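Peptidoglycan D,D-transpeptidase PbpA (Mycobacterium tuberculosis, PDB 3UN7) probably cross-links the peptidoglycan of the mycobacterial cell wall as a penicillin-binding D,D-transpeptidase and takes part in regulating cell length. Local coordinates at residues T194-A206 against T264-L278. Sequence-based numbering, arbitrary orientation.
Sequences TFKVITTAAALAA and TGADALRSMARAFGL
Met272 and Ala202 interlock as mutual knobs into holes where helix 196-205 meets helix 266-275 in the transpeptidase domain of this penicillin-binding protein. The axes of the two helical segments approach to 8.9 Å, with 113° between their N-to-C directions, a steep crossing with no hydrogen bond between the segments; what joins them is apolar.

From CB outward, Met272 meets helix 196-205 at every atom. Its CB sits 3.7 Å from Ala202 CB. A chi1 of -170° sets CG opposite the backbone N of Met272, against helix 196-205 near Ala202 N and Ile198 O. Bends at both of the next torsions then fold the chain along that helix: SD rides on Ala201 CB, and CE ends by the carbonyl O of Ala201 and by Ala205 CB. Ala202 in turn drops its methyl among Thr264, Ala268, Leu269 and Met272; its small side chain lets the helices approach, with Ala202 CA and Met272 CA 5.5 Å apart.

Ile198 splits its two branches. CG2 meets Met272 CG and the backbone at Ala273, while CD1 lies over one face of the Phe276 ring, 3.8 Å from its centroid and 24° off the normal, a CH-pi contact. Phe276 comes just as helix 266-275 ends in a Schellman motif, with Gly277 at positive phi and Leu278 N bonded back to Ala273 O.

Ser193, by similarity the acyl-ester nucleophile, comes just before Thr194; the Phe195 side chain lies about 7 Å from that of Ser193, so the Phe195 end of the contact is near the active site. Thr199 gives its hydroxyl to Ser307 O, and Leu269 CD1 packs 3.8 Å from Thr199 CA. At the N-terminal end of the same segment, the Phe195 ring turns an edge to Ala273 CB, and its CE1 touches Leu278 CD2 at 3.7 Å.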
ATOM      1  N   THR A 194      11.519  -6.922  -2.888  1.00 34.16           N
ATOM      2  CA  THR A 194      10.905  -5.842  -3.683  1.00 33.41           C
ATOM      3  C   THR A 194      11.818  -4.604  -3.750  1.00 33.21           C
ATOM      4  O   THR A 194      11.766  -3.825  -4.712  1.00 32.08           O
ATOM      5  CB  THR A 194       9.494  -5.407  -3.176  1.00 33.00           C
ATOM      6  OG1 THR A 194       9.543  -5.058  -1.788  1.00 33.92           O
ATOM      7  CG2 THR A 194       8.432  -6.496  -3.418  1.00 32.99           C
ATOM      8  N   PHE A 195      12.654  -4.441  -2.721  1.00 32.92           N
ATOM      9  CA  PHE A 195      13.560  -3.294  -2.619  1.00 33.07           C
ATOM     10  C   PHE A 195      14.694  -3.315  -3.641  1.00 33.45           C
ATOM     11  O   PHE A 195      15.321  -2.286  -3.891  1.00 33.57           O
ATOM     12  CB  PHE A 195      14.133  -3.159  -1.204  1.00 32.90           C
ATOM     13  CG  PHE A 195      14.528  -1.750  -0.854  1.00 33.42           C
ATOM     14  CD1 PHE A 195      13.566  -0.745  -0.779  1.00 32.20           C
ATOM     15  CD2 PHE A 195      15.856  -1.414  -0.637  1.00 32.44           C
ATOM     16  CE1 PHE A 195      13.925   0.554  -0.469  1.00 34.20           C
ATOM     17  CE2 PHE A 195      16.214  -0.105  -0.331  1.00 32.92           C
ATOM     18  CZ  PHE A 195      15.239   0.873  -0.241  1.00 33.23           C
ATOM     19  N   LYS A 196      14.933  -4.472  -4.257  1.00 33.64           N
ATOM     20  CA  LYS A 196      15.891  -4.565  -5.366  1.00 33.92           C
ATOM     21  C   LYS A 196      15.489  -3.643  -6.524  1.00 33.49           C
ATOM     22  O   LYS A 196      16.300  -3.323  -7.385  1.00 34.08           O
ATOM     23  CB  LYS A 196      16.042  -6.011  -5.840  1.00 34.10           C
ATOM     24  CG  LYS A 196      16.503  -6.967  -4.758  1.00 35.26           C
ATOM     25  CD  LYS A 196      16.408  -8.419  -5.223  1.00 37.93           C
ATOM     26  CE  LYS A 196      16.918  -9.375  -4.161  1.00 38.89           C
ATOM     27  NZ  LYS A 196      16.503 -10.781  -4.460  1.00 42.02           N
ATOM     28  N   VAL A 197      14.234  -3.209  -6.541  1.00 32.70           N
ATOM     29  CA  VAL A 197      13.809  -2.185  -7.491  1.00 32.38           C
ATOM     30  C   VAL A 197      14.565  -0.877  -7.202  1.00 32.54           C
ATOM     31  O   VAL A 197      15.033  -0.204  -8.119  1.00 32.34           O
ATOM     32  CB  VAL A 197      12.280  -1.952  -7.433  1.00 32.52           C
ATOM     33  CG1 VAL A 197      11.886  -0.733  -8.256  1.00 32.70           C
ATOM     34  CG2 VAL A 197      11.522  -3.202  -7.923  1.00 30.01           C
ATOM     35  N   ILE A 198      14.695  -0.528  -5.924  1.00 32.41           N
ATOM     36  CA  ILE A 198      15.392   0.698  -5.543  1.00 32.55           C
ATOM     37  C   ILE A 198      16.896   0.554  -5.748  1.00 33.27           C
ATOM     38  O   ILE A 198      17.550   1.463  -6.278  1.00 34.10           O
ATOM     39  CB  ILE A 198      15.054   1.116  -4.081  1.00 32.82           C
ATOM     40  CG1 ILE A 198      13.541   1.335  -3.909  1.00 32.69           C
ATOM     41  CG2 ILE A 198      15.837   2.352  -3.656  1.00 32.41           C
ATOM     42  CD1 ILE A 198      12.876   2.220  -4.971  1.00 33.25           C
ATOM     43  N   THR A 199      17.444  -0.594  -5.350  1.00 33.20           N
ATOM     44  CA  THR A 199      18.865  -0.861  -5.527  1.00 33.70           C
ATOM     45  C   THR A 199      19.221  -0.764  -7.014  1.00 33.74           C
ATOM     46  O   THR A 199      20.231  -0.150  -7.376  1.00 34.79           O
ATOM     47  CB  THR A 199      19.260  -2.250  -4.963  1.00 33.93           C
ATOM     48  OG1 THR A 199      18.849  -2.347  -3.594  1.00 34.27           O
ATOM     49  CG2 THR A 199      20.787  -2.502  -5.084  1.00 35.06           C
ATOM     50  N   THR A 200      18.390  -1.361  -7.864  1.00 32.70           N
ATOM     51  CA  THR A 200      18.602  -1.330  -9.316  1.00 32.83           C
ATOM     52  C   THR A 200      18.513   0.093  -9.869  1.00 32.99           C
ATOM     53  O   THR A 200      19.364   0.497 -10.668  1.00 33.70           O
ATOM     54  CB  THR A 200      17.599  -2.247 -10.055  1.00 32.56           C
ATOM     55  OG1 THR A 200      17.673  -3.565  -9.496  1.00 32.04           O
ATOM     56  CG2 THR A 200      17.884  -2.303 -11.559  1.00 31.18           C
ATOM     57  N   ALA A 201      17.485   0.835  -9.444  1.00 32.26           N
ATOM     58  CA  ALA A 201      17.304   2.232  -9.827  1.00 32.50           C
ATOM     59  C   ALA A 201      18.538   3.072  -9.470  1.00 33.29           C
ATOM     60  O   ALA A 201      19.023   3.855 -10.287  1.00 33.23           O
ATOM     61  CB  ALA A 201      16.051   2.813  -9.149  1.00 31.92           C
ATOM     62  N   ALA A 202      19.044   2.896  -8.249  1.00 33.55           N
ATOM     63  CA  ALA A 202      20.248   3.618  -7.812  1.00 34.40           C
ATOM     64  C   ALA A 202      21.467   3.273  -8.661  1.00 35.34           C
ATOM     65  O   ALA A 202      22.249   4.172  -9.031  1.00 36.06           O
ATOM     66  CB  ALA A 202      20.527   3.371  -6.345  1.00 34.28           C
ATOM     67  N   ALA A 203      21.647   1.985  -8.963  1.00 34.85           N
ATOM     68  CA  ALA A 203      22.758   1.564  -9.815  1.00 35.68           C
ATOM     69  C   ALA A 203      22.629   2.114 -11.231  1.00 36.25           C
ATOM     70  O   ALA A 203      23.611   2.629 -11.799  1.00 36.57           O
ATOM     71  CB  ALA A 203      22.884   0.048  -9.843  1.00 35.64           C
ATOM     72  N   LEU A 204      21.430   2.007 -11.804  1.00 35.98           N
ATOM     73  CA  LEU A 204      21.174   2.535 -13.161  1.00 36.82           C
ATOM     74  C   LEU A 204      21.428   4.045 -13.298  1.00 37.87           C
ATOM     75  O   LEU A 204      22.045   4.490 -14.275  1.00 38.07           O
ATOM     76  CB  LEU A 204      19.757   2.182 -13.640  1.00 36.64           C
ATOM     77  CG  LEU A 204      19.410   0.723 -13.953  1.00 35.42           C
ATOM     78  CD1 LEU A 204      17.920   0.603 -14.306  1.00 36.00           C
ATOM     79  CD2 LEU A 204      20.277   0.171 -15.093  1.00 36.64           C
ATOM     80  N   ALA A 205      20.972   4.824 -12.311  1.00 38.09           N
ATOM     81  CA  ALA A 205      21.231   6.269 -12.265  1.00 39.08           C
ATOM     82  C   ALA A 205      22.719   6.606 -12.095  1.00 40.17           C
ATOM     83  O   ALA A 205      23.186   7.648 -12.560  1.00 40.82           O
ATOM     84  CB  ALA A 205      20.393   6.931 -11.150  1.00 38.97           C
ATOM     85  N   ALA A 206      23.459   5.719 -11.426  1.00 40.12           N
ATOM     86  CA  ALA A 206      24.890   5.901 -11.249  1.00 41.21           C
ATOM     87  C   ALA A 206      25.660   5.429 -12.487  1.00 41.98           C
ATOM     88  O   ALA A 206      26.873   5.591 -12.559  1.00 42.62           O
ATOM     89  CB  ALA A 206      25.380   5.176  -9.988  1.00 41.14           C
ATOM     90  N   THR A 264      27.397   0.220  -5.414  1.00 41.22           N
ATOM     91  CA  THR A 264      26.708   1.476  -5.688  1.00 41.23           C
ATOM     92  C   THR A 264      26.900   2.478  -4.543  1.00 41.67           C
ATOM     93  O   THR A 264      27.080   3.682  -4.780  1.00 42.28           O
ATOM     94  CB  THR A 264      25.212   1.212  -6.009  1.00 40.53           C
ATOM     95  OG1 THR A 264      25.134   0.298  -7.122  1.00 39.81           O
ATOM     96  CG2 THR A 264      24.490   2.500  -6.380  1.00 40.64           C
ATOM     97  N   GLY A 265      26.871   1.973  -3.310  1.00 41.84           N
ATOM     98  CA  GLY A 265      27.214   2.763  -2.124  1.00 42.25           C
ATOM     99  C   GLY A 265      26.022   3.264  -1.327  1.00 42.18           C
ATOM    100  O   GLY A 265      24.928   3.459  -1.870  1.00 41.55           O
ATOM    101  N   ALA A 266      26.253   3.495  -0.037  1.00 42.83           N
ATOM    102  CA  ALA A 266      25.209   3.912   0.892  1.00 42.72           C
ATOM    103  C   ALA A 266      24.607   5.272   0.568  1.00 43.00           C
ATOM    104  O   ALA A 266      23.405   5.445   0.718  1.00 42.27           O
ATOM    105  CB  ALA A 266      25.723   3.886   2.329  1.00 43.53           C
ATOM    106  N   ASP A 267      25.433   6.228   0.138  1.00 44.42           N
ATOM    107  CA  ASP A 267      24.939   7.573  -0.224  1.00 44.85           C
ATOM    108  C   ASP A 267      23.948   7.504  -1.387  1.00 43.44           C
ATOM    109  O   ASP A 267      22.873   8.107  -1.332  1.00 42.67           O
ATOM    110  CB  ASP A 267      26.086   8.509  -0.602  1.00 46.24           C
ATOM    111  CG  ASP A 267      26.932   8.940   0.598  1.00 49.76           C
ATOM    112  OD1 ASP A 267      26.451   8.884   1.756  1.00 52.65           O
ATOM    113  OD2 ASP A 267      28.090   9.352   0.367  1.00 53.46           O
ATOM    114  N   ALA A 268      24.322   6.774  -2.437  1.00 42.96           N
ATOM    115  CA  ALA A 268      23.473   6.616  -3.621  1.00 42.17           C
ATOM    116  C   ALA A 268      22.165   5.893  -3.312  1.00 41.19           C
ATOM    117  O   ALA A 268      21.115   6.238  -3.854  1.00 40.72           O
ATOM    118  CB  ALA A 268      24.238   5.914  -4.743  1.00 42.08           C
ATOM    119  N   LEU A 269      22.220   4.901  -2.423  1.00 41.06           N
ATOM    120  CA  LEU A 269      21.016   4.140  -2.066  1.00 40.44           C
ATOM    121  C   LEU A 269      20.047   5.009  -1.252  1.00 39.97           C
ATOM    122  O   LEU A 269      18.845   5.028  -1.525  1.00 38.81           O
ATOM    123  CB  LEU A 269      21.381   2.823  -1.354  1.00 40.16           C
ATOM    124  CG  LEU A 269      20.343   1.695  -1.259  1.00 40.85           C
ATOM    125  CD1 LEU A 269      19.644   1.370  -2.592  1.00 39.62           C
ATOM    126  CD2 LEU A 269      21.005   0.452  -0.706  1.00 41.03           C
ATOM    127  N   ARG A 270      20.590   5.743  -0.277  1.00 40.55           N
ATOM    128  CA  ARG A 270      19.847   6.731   0.522  1.00 40.94           C
ATOM    129  C   ARG A 270      19.165   7.781  -0.347  1.00 40.07           C
ATOM    130  O   ARG A 270      18.021   8.168  -0.086  1.00 39.84           O
ATOM    131  CB  ARG A 270      20.799   7.477   1.479  1.00 42.01           C
ATOM    132  CG  ARG A 270      21.401   6.641   2.604  1.00 43.57           C
ATOM    133  CD  ARG A 270      22.160   7.517   3.641  1.00 44.51           C
ATOM    134  NE  ARG A 270      22.894   6.685   4.600  1.00 46.86           N
ATOM    135  CZ  ARG A 270      24.222   6.595   4.687  1.00 48.94           C
ATOM    136  NH1 ARG A 270      24.772   5.784   5.591  1.00 48.75           N
ATOM    137  NH2 ARG A 270      25.011   7.312   3.889  1.00 49.29           N
ATOM    138  N   SER A 271      19.900   8.264  -1.346  1.00 40.00           N
ATOM    139  CA  SER A 271      19.420   9.270  -2.277  1.00 40.00           C
ATOM    140  C   SER A 271      18.286   8.744  -3.144  1.00 38.86           C
ATOM    141  O   SER A 271      17.293   9.444  -3.360  1.00 38.67           O
ATOM    142  CB  SER A 271      20.565   9.764  -3.165  1.00 41.48           C
ATOM    143  OG  SER A 271      20.075  10.657  -4.165  1.00 43.23           O
ATOM    144  N   MET A 272      18.427   7.515  -3.635  1.00 37.96           N
ATOM    145  CA  MET A 272      17.367   6.909  -4.455  1.00 37.12           C
ATOM    146  C   MET A 272      16.132   6.573  -3.622  1.00 36.92           C
ATOM    147  O   MET A 272      15.003   6.806  -4.058  1.00 36.57           O
ATOM    148  CB  MET A 272      17.864   5.683  -5.229  1.00 36.54           C
ATOM    149  CG  MET A 272      16.856   5.183  -6.275  1.00 35.71           C
ATOM    150  SD  MET A 272      16.387   6.459  -7.476  1.00 36.27           S
ATOM    151  CE  MET A 272      17.942   6.751  -8.303  1.00 34.73           C
ATOM    152  N   ALA A 273      16.353   6.016  -2.431  1.00 37.49           N
ATOM    153  CA  ALA A 273      15.272   5.778  -1.466  1.00 37.10           C
ATOM    154  C   ALA A 273      14.472   7.062  -1.230  1.00 37.58           C
ATOM    155  O   ALA A 273      13.254   7.049  -1.269  1.00 36.45           O
ATOM    156  CB  ALA A 273      15.845   5.243  -0.148  1.00 37.66           C
ATOM    157  N   ARG A 274      15.176   8.171  -1.004  1.00 39.21           N
ATOM    158  CA  ARG A 274      14.550   9.476  -0.798  1.00 40.39           C
ATOM    159  C   ARG A 274      13.783   9.946  -2.041  1.00 39.68           C
ATOM    160  O   ARG A 274      12.659  10.447  -1.934  1.00 38.82           O
ATOM    161  CB  ARG A 274      15.598  10.518  -0.400  1.00 42.13           C
ATOM    162  CG  ARG A 274      15.029  11.721   0.336  1.00 46.66           C
ATOM    163  CD  ARG A 274      14.955  11.472   1.851  1.00 53.89           C
ATOM    164  NE  ARG A 274      16.250  11.630   2.537  1.00 58.41           N
ATOM    165  CZ  ARG A 274      17.114  10.643   2.782  1.00 60.52           C
ATOM    166  NH1 ARG A 274      16.863   9.391   2.392  1.00 62.29           N
ATOM    167  NH2 ARG A 274      18.244  10.907   3.414  1.00 63.02           N
ATOM    168  N   ALA A 275      14.389   9.766  -3.212  1.00 39.01           N
ATOM    169  CA  ALA A 275      13.748  10.135  -4.473  1.00 38.79           C
ATOM    170  C   ALA A 275      12.405   9.405  -4.635  1.00 38.19           C
ATOM    171  O   ALA A 275      11.478   9.920  -5.255  1.00 37.56           O
ATOM    172  CB  ALA A 275      14.667   9.827  -5.643  1.00 38.75           C
ATOM    173  N   PHE A 276      12.320   8.205  -4.065  1.00 37.72           N
ATOM    174  CA  PHE A 276      11.120   7.392  -4.150  1.00 37.51           C
ATOM    175  C   PHE A 276      10.222   7.535  -2.936  1.00 38.07           C
ATOM    176  O   PHE A 276       9.326   6.715  -2.735  1.00 38.54           O
ATOM    177  CB  PHE A 276      11.477   5.926  -4.356  1.00 36.58           C
ATOM    178  CG  PHE A 276      11.640   5.543  -5.788  1.00 36.01           C
ATOM    179  CD1 PHE A 276      10.520   5.259  -6.575  1.00 34.42           C
ATOM    180  CD2 PHE A 276      12.900   5.470  -6.358  1.00 33.60           C
ATOM    181  CE1 PHE A 276      10.670   4.874  -7.922  1.00 35.10           C
ATOM    182  CE2 PHE A 276      13.066   5.088  -7.710  1.00 34.53           C
ATOM    183  CZ  PHE A 276      11.950   4.800  -8.487  1.00 34.49           C
ATOM    184  N   GLY A 277      10.476   8.563  -2.127  1.00 38.86           N
ATOM    185  CA  GLY A 277       9.595   8.938  -1.031  1.00 38.97           C
ATOM    186  C   GLY A 277       9.921   8.397   0.347  1.00 39.06           C
ATOM    187  O   GLY A 277       9.192   8.667   1.301  1.00 39.60           O
ATOM    188  N   LEU A 278      10.989   7.615   0.475  1.00 38.58           N
ATOM    189  CA  LEU A 278      11.389   7.146   1.797  1.00 38.25           C
ATOM    190  C   LEU A 278      12.085   8.279   2.544  1.00 39.05           C
ATOM    191  O   LEU A 278      12.684   9.157   1.921  1.00 38.98           O
ATOM    192  CB  LEU A 278      12.317   5.938   1.693  1.00 38.23           C
ATOM    193  CG  LEU A 278      11.680   4.552   1.534  1.00 38.09           C
ATOM    194  CD1 LEU A 278      10.787   4.473   0.295  1.00 37.61           C
ATOM    195  CD2 LEU A 278      12.794   3.513   1.477  1.00 38.40           C
TER